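Local coordinates for protein chemotactic transducer PctC (Pseudomonas aeruginosa, PDB 5LTV) that senses amino acids and gamma-aminobutyrate through an extracytoplasmic Cache ligand-binding domain and probably relays binding to the chemotaxis machinery, at residues M57-G62 / R89-V94; R121-D126 / V164-M169; E137-A142 / I148-L153. All blocks are in the same frame, centred on the assembly; numbering follows the deposited sequence.

Contact 1 of 3, residues M57-G62 / R89-V94; sequences MHLVEG and RNFASV
Phe91 packs its ring against Leu59 and Val60 in an apolar contact between the long helix 34-68 and the turn that leads from helix 85-90 into strand 93-98. This long N-terminal helix lying along a five-stranded antiparallel sheet is a hallmark of the Cache fold, and here the ring of Phe91 reaches from the turn to the helix and also touches Met169 of strand 160-170. Two successive helix residues meet it differently. Leu59 comes in at the ring edge, with CB close to the ring plane and 3.7 Å from Phe91 CE2. Val60 instead meets the far end of the ring obliquely, CG2 lying 3.5 Å from Phe91 CZ. With Val60 CG1 anti to the backbone N (chi1 172°), the two methyls divide their work: CG2 faces Phe91, whereas CG1 reaches Leu153 on strand 147-157. Asn90 meets Leu59 mainly through CB, with ND2, which is hydrogen-bonded to Val86 O, close by; the backbone O of Asn90 accepts a hydrogen bond from Arg56 NE of the same long helix, a polar tie beside the apolar one. Beyond Phe91 the chain enters the sheet, where Ala92 and Ser93 bond to the backbone of Asp168, and Ser93 touches the bound gamma-aminobutyrate. At the outer margin of the contact, the methyl CD1 of Leu59 rests 4.0 Å from CB of Asn90.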
loop_
_atom_site.group_PDB
_atom_site.type_symbol
_atom_site.label_atom_id
_atom_site.label_comp_id
_atom_site.label_asym_id
_atom_site.label_seq_id
_atom_site.Cartn_x
_atom_site.Cartn_y
_atom_site.Cartn_z
ATOM N N MET A 57 -7.559 3.602 2.064
ATOM C CA MET A 57 -7.877 2.813 3.253
ATOM C C MET A 57 -9.378 2.817 3.539
ATOM O O MET A 57 -9.976 1.766 3.800
ATOM C CB MET A 57 -7.096 3.351 4.461
ATOM C CG MET A 57 -5.595 3.085 4.336
ATOM S SD MET A 57 -4.512 3.683 5.665
ATOM C CE MET A 57 -5.580 4.781 6.566
ATOM N N HIS A 58 -9.995 4.001 3.512
ATOM C CA HIS A 58 -11.406 4.111 3.830
ATOM C C HIS A 58 -12.237 3.260 2.887
ATOM O O HIS A 58 -13.211 2.619 3.309
ATOM C CB HIS A 58 -11.841 5.582 3.759
ATOM C CG HIS A 58 -11.136 6.462 4.748
ATOM N ND1 HIS A 58 -11.045 7.830 4.600
ATOM C CD2 HIS A 58 -10.492 6.163 5.907
ATOM C CE1 HIS A 58 -10.366 8.333 5.618
ATOM N NE2 HIS A 58 -10.013 7.341 6.418
ATOM N N LEU A 59 -11.871 3.250 1.602
ATOM C CA LEU A 59 -12.634 2.471 0.633
ATOM C C LEU A 59 -12.533 0.992 0.949
ATOM O O LEU A 59 -13.518 0.256 0.833
ATOM C CB LEU A 59 -12.162 2.771 -0.804
ATOM C CG LEU A 59 -12.621 4.149 -1.324
ATOM C CD1 LEU A 59 -11.875 4.556 -2.616
ATOM C CD2 LEU A 59 -14.153 4.192 -1.521
ATOM N N VAL A 60 -11.346 0.547 1.387
ATOM C CA VAL A 60 -11.146 -0.868 1.718
ATOM C C VAL A 60 -11.896 -1.215 2.997
ATOM O O VAL A 60 -12.582 -2.254 3.083
ATOM C CB VAL A 60 -9.634 -1.176 1.803
ATOM C CG1 VAL A 60 -9.381 -2.556 2.323
ATOM C CG2 VAL A 60 -9.007 -1.026 0.399
ATOM N N GLU A 61 -11.859 -0.303 3.971
ATOM C CA GLU A 61 -12.690 -0.455 5.147
ATOM C C GLU A 61 -14.158 -0.559 4.767
ATOM O O GLU A 61 -14.903 -1.366 5.348
ATOM C CB GLU A 61 -12.484 0.717 6.115
ATOM C CG GLU A 61 -11.306 0.545 7.016
ATOM C CD GLU A 61 -10.604 1.852 7.399
ATOM O OE1 GLU A 61 -9.469 1.785 7.933
ATOM O OE2 GLU A 61 -11.166 2.957 7.200
ATOM N N GLY A 62 -14.607 0.267 3.817
ATOM C CA GLY A 62 -16.025 0.235 3.482
ATOM C C GLY A 62 -16.406 -1.012 2.710
ATOM O O GLY A 62 -17.559 -1.471 2.774
ATOM N N ARG A 89 -12.262 2.397 -10.513
ATOM C CA ARG A 89 -11.719 3.731 -10.703
ATOM C C ARG A 89 -10.566 4.029 -9.739
ATOM O O ARG A 89 -9.706 4.861 -10.046
ATOM C CB ARG A 89 -12.829 4.784 -10.531
ATOM C CG ARG A 89 -13.783 4.840 -11.747
ATOM C CD ARG A 89 -14.607 6.142 -11.727
ATOM N NE ARG A 89 -15.367 6.267 -10.486
ATOM C CZ ARG A 89 -16.662 6.012 -10.389
ATOM N NH1 ARG A 89 -17.316 5.644 -11.458
ATOM N NH2 ARG A 89 -17.305 6.161 -9.244
ATOM N N ASN A 90 -10.536 3.413 -8.557
ATOM C CA ASN A 90 -9.585 3.885 -7.574
ATOM C C ASN A 90 -8.569 2.842 -7.156
ATOM O O ASN A 90 -7.641 3.184 -6.426
ATOM C CB ASN A 90 -10.311 4.429 -6.332
ATOM C CG ASN A 90 -11.103 5.685 -6.634
ATOM O OD1 ASN A 90 -10.529 6.731 -6.970
ATOM N ND2 ASN A 90 -12.441 5.580 -6.564
ATOM N N PHE A 91 -8.721 1.590 -7.584
ATOM C CA PHE A 91 -7.743 0.544 -7.331
ATOM C C PHE A 91 -7.336 -0.074 -8.657
ATOM O O PHE A 91 -8.043 0.055 -9.664
ATOM C CB PHE A 91 -8.287 -0.538 -6.374
ATOM C CG PHE A 91 -8.569 -0.013 -4.962
ATOM C CD1 PHE A 91 -7.567 0.029 -3.996
ATOM C CD2 PHE A 91 -9.820 0.475 -4.635
ATOM C CE1 PHE A 91 -7.820 0.577 -2.716
ATOM C CE2 PHE A 91 -10.077 1.010 -3.363
ATOM C CZ PHE A 91 -9.070 1.058 -2.409
ATOM N N ALA A 92 -6.157 -0.705 -8.660
ATOM C CA ALA A 92 -5.852 -1.636 -9.725
ATOM C C ALA A 92 -6.834 -2.804 -9.679
ATOM O O ALA A 92 -7.361 -3.234 -10.704
ATOM C CB ALA A 92 -4.409 -2.123 -9.602
ATOM N N SER A 93 -7.109 -3.311 -8.486
ATOM C CA SER A 93 -8.158 -4.300 -8.325
ATOM C C SER A 93 -8.500 -4.393 -6.849
ATOM O O SER A 93 -7.706 -4.003 -5.971
ATOM C CB SER A 93 -7.753 -5.670 -8.861
ATOM O OG SER A 93 -6.576 -6.100 -8.190
ATOM N N VAL A 94 -9.710 -4.911 -6.606
ATOM C CA VAL A 94 -10.211 -5.247 -5.286
ATOM C C VAL A 94 -10.587 -6.718 -5.323
ATOM O O VAL A 94 -10.852 -7.288 -6.396
ATOM C CB VAL A 94 -11.418 -4.374 -4.854
ATOM C CG1 VAL A 94 -11.002 -2.944 -4.708
ATOM C CG2 VAL A 94 -12.570 -4.488 -5.877
#

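Contact 2 of 3, residues R121-D126 / V164-M169; sequences RAWYKD and VAAGDM. With ABU (gamma-amino-butanoic acid), chain H; SO4 (sulfate ion), chain I.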
loop_
_atom_site.group_PDB
_atom_site.type_symbol
_atom_site.label_atom_id
_atom_site.label_comp_id
_atom_site.label_asym_id
_atom_site.label_seq_id
_atom_site.Cartn_x
_atom_site.Cartn_y
_atom_site.Cartn_z
ATOM N N ARG A 121 -0.943 -16.236 0.701
ATOM C CA ARG A 121 -0.230 -15.029 0.332
ATOM C C ARG A 121 -0.132 -14.075 1.515
ATOM O O ARG A 121 -1.024 -14.029 2.381
ATOM C CB ARG A 121 -0.911 -14.352 -0.867
ATOM C CG ARG A 121 -1.001 -15.276 -2.158
ATOM C CD ARG A 121 0.234 -15.149 -3.047
ATOM N NE ARG A 121 0.340 -13.816 -3.659
ATOM C CZ ARG A 121 1.491 -13.224 -4.009
ATOM N NH1 ARG A 121 2.636 -13.839 -3.787
ATOM N NH2 ARG A 121 1.496 -12.014 -4.553
ATOM N N ALA A 122 0.958 -13.285 1.525
ATOM C CA ALA A 122 1.257 -12.412 2.663
ATOM C C ALA A 122 0.158 -11.396 2.935
ATOM O O ALA A 122 -0.055 -11.024 4.096
ATOM C CB ALA A 122 2.586 -11.684 2.451
ATOM N N TRP A 123 -0.524 -10.895 1.895
ATOM C CA TRP A 123 -1.557 -9.896 2.168
ATOM C C TRP A 123 -2.733 -10.533 2.880
ATOM O O TRP A 123 -3.471 -9.857 3.607
ATOM C CB TRP A 123 -2.025 -9.215 0.876
ATOM C CG TRP A 123 -2.627 -10.164 -0.159
ATOM C CD1 TRP A 123 -1.989 -10.671 -1.233
ATOM C CD2 TRP A 123 -3.977 -10.678 -0.207
ATOM N NE1 TRP A 123 -2.850 -11.474 -1.976
ATOM C CE2 TRP A 123 -4.071 -11.504 -1.363
ATOM C CE3 TRP A 123 -5.112 -10.520 0.604
ATOM C CZ2 TRP A 123 -5.248 -12.165 -1.726
ATOM C CZ3 TRP A 123 -6.291 -11.160 0.238
ATOM C CH2 TRP A 123 -6.350 -11.984 -0.920
ATOM N N TYR A 124 -2.900 -11.840 2.693
ATOM C CA TYR A 124 -3.951 -12.585 3.369
ATOM C C TYR A 124 -3.531 -12.926 4.803
ATOM O O TYR A 124 -4.168 -12.495 5.780
ATOM C CB TYR A 124 -4.275 -13.838 2.539
ATOM C CG TYR A 124 -5.430 -14.619 3.086
ATOM C CD1 TYR A 124 -6.685 -14.511 2.503
ATOM C CD2 TYR A 124 -5.286 -15.491 4.185
ATOM C CE1 TYR A 124 -7.796 -15.223 3.057
ATOM C CE2 TYR A 124 -6.355 -16.190 4.694
ATOM C CZ TYR A 124 -7.603 -16.069 4.153
ATOM O OH TYR A 124 -8.670 -16.780 4.673
ATOM N N LYS A 125 -2.426 -13.669 4.934
ATOM C CA LYS A 125 -1.981 -14.130 6.239
ATOM C C LYS A 125 -1.668 -12.965 7.179
ATOM O O LYS A 125 -1.942 -13.050 8.381
ATOM C CB LYS A 125 -0.763 -15.043 6.080
ATOM C CG LYS A 125 -1.053 -16.310 5.347
ATOM C CD LYS A 125 0.154 -17.249 5.328
ATOM C CE LYS A 125 1.269 -16.685 4.445
ATOM N NZ LYS A 125 2.473 -17.567 4.298
ATOM N N ASP A 126 -1.118 -11.860 6.665
ATOM C CA ASP A 126 -0.863 -10.706 7.548
ATOM C C ASP A 126 -2.155 -9.996 7.971
ATOM O O ASP A 126 -2.244 -9.505 9.102
ATOM C CB ASP A 126 0.105 -9.716 6.892
ATOM C CG ASP A 126 1.486 -10.346 6.621
ATOM O OD1 ASP A 126 1.703 -11.483 7.084
ATOM O OD2 ASP A 126 2.330 -9.730 5.937
ATOM N N VAL A 164 -10.447 -12.558 3.636
ATOM C CA VAL A 164 -9.725 -11.292 3.664
ATOM C C VAL A 164 -10.088 -10.474 2.433
ATOM O O VAL A 164 -9.973 -10.953 1.300
ATOM C CB VAL A 164 -8.214 -11.515 3.759
ATOM C CG1 VAL A 164 -7.465 -10.207 3.526
ATOM C CG2 VAL A 164 -7.892 -12.113 5.115
ATOM N N ALA A 165 -10.504 -9.229 2.652
ATOM C CA ALA A 165 -10.796 -8.312 1.564
ATOM C C ALA A 165 -9.621 -7.360 1.407
ATOM O O ALA A 165 -8.967 -7.014 2.397
ATOM C CB ALA A 165 -12.092 -7.553 1.822
ATOM N N ALA A 166 -9.305 -7.011 0.156
ATOM C CA ALA A 166 -8.181 -6.124 -0.139
ATOM C C ALA A 166 -8.456 -5.263 -1.374
ATOM O O ALA A 166 -9.311 -5.577 -2.195
ATOM C CB ALA A 166 -6.884 -6.896 -0.383
ATOM N N GLY A 167 -7.704 -4.167 -1.472
ATOM C CA GLY A 167 -7.450 -3.525 -2.756
ATOM C C GLY A 167 -5.974 -3.262 -2.942
ATOM O O GLY A 167 -5.263 -2.967 -1.989
ATOM N N ASP A 168 -5.507 -3.375 -4.177
ATOM C CA ASP A 168 -4.112 -3.052 -4.401
ATOM C C ASP A 168 -3.978 -1.909 -5.415
ATOM O O ASP A 168 -4.916 -1.582 -6.153
ATOM C CB ASP A 168 -3.307 -4.279 -4.829
ATOM C CG ASP A 168 -3.890 -4.970 -6.057
ATOM O OD1 ASP A 168 -4.392 -4.275 -6.971
ATOM O OD2 ASP A 168 -3.858 -6.222 -6.102
ATOM N N MET A 169 -2.787 -1.304 -5.429
ATOM C CA MET A 169 -2.470 -0.206 -6.316
ATOM C C MET A 169 -1.036 -0.319 -6.824
ATOM O O MET A 169 -0.145 -0.754 -6.099
ATOM C CB MET A 169 -2.709 1.128 -5.595
ATOM C CG MET A 169 -2.117 1.191 -4.264
ATOM S SD MET A 169 -3.290 1.892 -3.084
ATOM C CE MET A 169 -3.741 0.426 -2.140
HETATM N N ABU H . -4.532 -8.385 -7.756
HETATM C CD ABU H . -3.319 -9.135 -7.327
HETATM C CB ABU H . -3.650 -10.467 -6.709
HETATM C CG ABU H . -3.007 -10.679 -5.349
HETATM C C ABU H . -1.752 -11.521 -5.199
HETATM O O ABU H . -0.697 -11.127 -5.757
HETATM O OXT ABU H . -1.812 -12.541 -4.456
HETATM S S SO4 I . 6.026 -11.790 -4.104
HETATM O O1 SO4 I . 6.564 -10.495 -4.480
HETATM O O2 SO4 I . 6.722 -12.281 -2.914
HETATM O O3 SO4 I . 6.162 -12.707 -5.249
HETATM O O4 SO4 I . 4.611 -11.677 -3.806
#
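Trp123 holds CG between its backbone N and carbonyl carbon (chi1 60°), while the next residue, Tyr124, swings CG opposite its backbone N (chi1 -175°); these two torsions lay both rings against Val164. The contact seats helix 122-130 on strand 160-170, the central strand of the Cache sheet, and so builds one wall of the amino-acid pocket. The methyls of Val164 are shared out. CG2 sits over one face of the Tyr124 ring in a CH-pi contact, 3.8 Å from the ring centroid, and CG1 meets the edge of the indole 3.6 Å from Trp123 CZ3. Ala166, two residues along the strand, approaches the same indole obliquely. Packed this way at its benzo end, the indole presents its other edge to gamma-aminobutyrate: Trp123 NE1 donates an almost straight bond of 2.9 Å to ligand OXT. Arg121, at the N-cap position of the helix, bonds both carboxylate oxygens, NE to OXT at 2.6 Å and NH2 to O at 2.7 Å; OXT lies near the guanidinium plane and O somewhat off it. This two-point grip at the NE/NH2 edge should limit rotation of the carboxylate, and Tyr116 OH also bonds the ligand. On the NH1/NH2 side, NH1 bonds O4 of a sulfate, probably from the crystallisation liquor, and NH2 does so weakly. At the opposite end of the ligand the charge pattern is reversed. Asp168, its carboxylate also bonded by Ser93 and Tyr95, accepts a hydrogen bond from the ligand amine, with OD2 lying 2.8 Å from atom N of gamma-aminobutyrate.

Contact 3 of 3, residues E137-A142 / I148-L153; sequences EPFVDA and ILAMSL. With ABU (gamma-amino-butanoic acid), chain H; SO4 (sulfate ion), chain I.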
loop_
_atom_site.group_PDB
_atom_site.type_symbol
_atom_site.label_atom_id
_atom_site.label_comp_id
_atom_site.label_asym_id
_atom_site.label_seq_id
_atom_site.Cartn_x
_atom_site.Cartn_y
_atom_site.Cartn_z
ATOM N N GLU A 137 4.091 -3.751 2.461
ATOM C CA GLU A 137 5.192 -3.274 1.642
ATOM C C GLU A 137 4.994 -3.766 0.200
ATOM O O GLU A 137 4.160 -4.644 -0.066
ATOM C CB GLU A 137 6.525 -3.743 2.242
ATOM C CG GLU A 137 6.860 -3.045 3.584
ATOM C CD GLU A 137 8.204 -3.482 4.223
ATOM O OE1 GLU A 137 8.765 -4.522 3.828
ATOM O OE2 GLU A 137 8.695 -2.773 5.140
ATOM N N PRO A 138 5.715 -3.195 -0.760
ATOM C CA PRO A 138 5.547 -3.648 -2.154
ATOM C C PRO A 138 5.796 -5.144 -2.299
ATOM O O PRO A 138 6.613 -5.748 -1.595
ATOM C CB PRO A 138 6.587 -2.823 -2.929
ATOM C CG PRO A 138 6.701 -1.515 -2.100
ATOM C CD PRO A 138 6.601 -2.018 -0.652
ATOM N N PHE A 139 5.017 -5.758 -3.180
ATOM C CA PHE A 139 5.279 -7.108 -3.629
ATOM C C PHE A 139 4.907 -7.146 -5.102
ATOM O O PHE A 139 4.569 -6.113 -5.703
ATOM C CB PHE A 139 4.547 -8.153 -2.763
ATOM C CG PHE A 139 3.045 -8.015 -2.756
ATOM C CD1 PHE A 139 2.407 -7.108 -1.878
ATOM C CD2 PHE A 139 2.264 -8.814 -3.600
ATOM C CE1 PHE A 139 1.031 -6.982 -1.866
ATOM C CE2 PHE A 139 0.891 -8.728 -3.564
ATOM C CZ PHE A 139 0.253 -7.810 -2.706
ATOM N N VAL A 140 5.019 -8.334 -5.688
ATOM C CA VAL A 140 4.786 -8.563 -7.109
ATOM C C VAL A 140 3.414 -9.196 -7.278
ATOM O O VAL A 140 3.170 -10.306 -6.775
ATOM C CB VAL A 140 5.866 -9.478 -7.717
ATOM C CG1 VAL A 140 5.518 -9.814 -9.196
ATOM C CG2 VAL A 140 7.247 -8.857 -7.630
ATOM N N ASP A 141 2.529 -8.527 -8.015
ATOM C CA ASP A 141 1.204 -9.088 -8.325
ATOM C C ASP A 141 1.326 -10.467 -8.975
ATOM O O ASP A 141 2.041 -10.630 -9.965
ATOM C CB ASP A 141 0.482 -8.122 -9.247
ATOM C CG ASP A 141 -0.945 -8.507 -9.548
ATOM O OD1 ASP A 141 -1.235 -9.648 -9.957
ATOM O OD2 ASP A 141 -1.793 -7.602 -9.412
ATOM N N ALA A 142 0.611 -11.461 -8.426
ATOM C CA ALA A 142 0.738 -12.826 -8.919
ATOM C C ALA A 142 0.154 -13.010 -10.308
ATOM O O ALA A 142 0.482 -13.991 -10.977
ATOM C CB ALA A 142 0.067 -13.819 -7.968
ATOM N N ILE A 148 3.179 -3.931 -6.825
ATOM C CA ILE A 148 2.005 -3.347 -6.178
ATOM C C ILE A 148 2.162 -3.320 -4.658
ATOM O O ILE A 148 3.086 -3.896 -4.070
ATOM C CB ILE A 148 0.719 -4.110 -6.543
ATOM C CG1 ILE A 148 0.809 -5.558 -6.038
ATOM C CG2 ILE A 148 0.468 -4.040 -8.070
ATOM C CD1 ILE A 148 -0.514 -6.353 -6.108
ATOM N N LEU A 149 1.233 -2.632 -4.014
ATOM C CA LEU A 149 1.042 -2.807 -2.589
ATOM C C LEU A 149 -0.462 -2.914 -2.353
ATOM O O LEU A 149 -1.274 -2.468 -3.175
ATOM C CB LEU A 149 1.715 -1.670 -1.759
ATOM C CG LEU A 149 1.289 -0.205 -1.750
ATOM C CD1 LEU A 149 0.032 -0.107 -0.972
ATOM C CD2 LEU A 149 2.328 0.728 -1.137
ATOM N N ALA A 150 -0.827 -3.546 -1.246
ATOM C CA ALA A 150 -2.226 -3.809 -0.965
ATOM C C ALA A 150 -2.601 -3.255 0.404
ATOM O O ALA A 150 -1.762 -3.095 1.288
ATOM C CB ALA A 150 -2.531 -5.309 -1.030
ATOM N N MET A 151 -3.880 -2.970 0.562
ATOM C CA MET A 151 -4.493 -2.726 1.848
ATOM C C MET A 151 -5.506 -3.823 2.075
ATOM O O MET A 151 -6.351 -4.063 1.207
ATOM C CB MET A 151 -5.165 -1.373 1.840
ATOM C CG MET A 151 -4.193 -0.253 1.891
ATOM S SD MET A 151 -4.962 1.263 1.255
ATOM C CE MET A 151 -3.579 2.440 1.414
ATOM N N SER A 152 -5.413 -4.518 3.216
ATOM C CA SER A 152 -6.221 -5.729 3.420
ATOM C C SER A 152 -6.695 -5.828 4.870
ATOM O O SER A 152 -6.068 -5.283 5.790
ATOM C CB SER A 152 -5.451 -7.026 3.038
ATOM O OG SER A 152 -4.254 -7.213 3.833
ATOM N N LEU A 153 -7.824 -6.514 5.060
ATOM C CA LEU A 153 -8.356 -6.691 6.399
ATOM C C LEU A 153 -9.326 -7.866 6.418
ATOM O O LEU A 153 -9.997 -8.134 5.414
ATOM C CB LEU A 153 -9.045 -5.415 6.919
ATOM C CG LEU A 153 -10.042 -4.496 6.194
ATOM C CD1 LEU A 153 -10.644 -5.027 4.909
ATOM C CD2 LEU A 153 -11.139 -4.089 7.175
HETATM N N ABU H . -4.532 -8.385 -7.756
HETATM C CD ABU H . -3.319 -9.135 -7.327
HETATM C CB ABU H . -3.650 -10.467 -6.709
HETATM C CG ABU H . -3.007 -10.679 -5.349
HETATM C C ABU H . -1.752 -11.521 -5.199
HETATM O O ABU H . -0.697 -11.127 -5.757
HETATM O OXT ABU H . -1.812 -12.541 -4.456
HETATM S S SO4 I . 6.026 -11.790 -4.104
HETATM O O1 SO4 I . 6.564 -10.495 -4.480
HETATM O O2 SO4 I . 6.722 -12.281 -2.914
HETATM O O3 SO4 I . 6.162 -12.707 -5.249
HETATM O O4 SO4 I . 4.611 -11.677 -3.806
#
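A beta hairpin made by strands 134-140 and 147-157 joins Phe139 to Ile148 as an antiparallel hydrogen-bonded pair. Phe139 N donates to Ile148 O at 2.8 Å, and Ile148 N returns the bond to Phe139 O, also at 2.8 Å, both nearly straight. Ile148 O also receives a CA-H...O contact from Pro138 CA at 3.1 Å. The paired side chains lie on one face of the sheet and cross each other: the Phe139 ring, with CG set between the backbone N and carbonyl carbon (chi1 60°), folds back over the neighbouring strand so that Ile148 CG1 sits over one ring face, 4.2 Å from the centroid. Ile148 CD1 goes further, touching both the ring and Asp141 CB, while ring atom CE1 touches Ala150 CB. This hairpin supplies the outermost strand of the five-stranded Cache sheet on the side away from strand 104-107, and the chain just beyond that strand bends across the binding site. There the same Phe139 ring turns an edge to the ligand, CE2 lying 3.6 Å from O of gamma-aminobutyrate. That oxygen accepts a bond from Ala142 N at 3.0 Å, so a backbone amide of the hairpin supplements Arg121 in gripping the carboxylate. Asp141 serves the other end. Two backbone amides, of Gly143 and Thr144, fix its OD1, and the extended side chain (chi1 -175°) lies alongside the aminomethylene. Asp141 OD2 is nearest ligand CD, with ligand N at 3.3 Å; although this is not a hydrogen bond, the carboxylate probably still favours the positive amine electrostatically. Next along the strand from Phe139, Val140 N donates to sulfate O1 at 2.9 Å.

From the N terminus, the long helix 34-68 is first rejoined by the chain at 89-94, where contact 1 closes a largely helical loop and ties the helix to the start of the sheet. Only afterwards does contact 2 open: helix 122-130 leads into the hairpin, whose strands meet in contact 3, and the chain then returns at 164-169 to close the larger loop around it. Contact 1 thus stands in series with the other two. All three reach one sheet, with strand 160-170 flanked by 93-98 and 147-157. Met151 packs on Met57 and Val60, Ser152 OG bonds to Trp123 O, and contacts 2 and 3 share gamma-aminobutyrate.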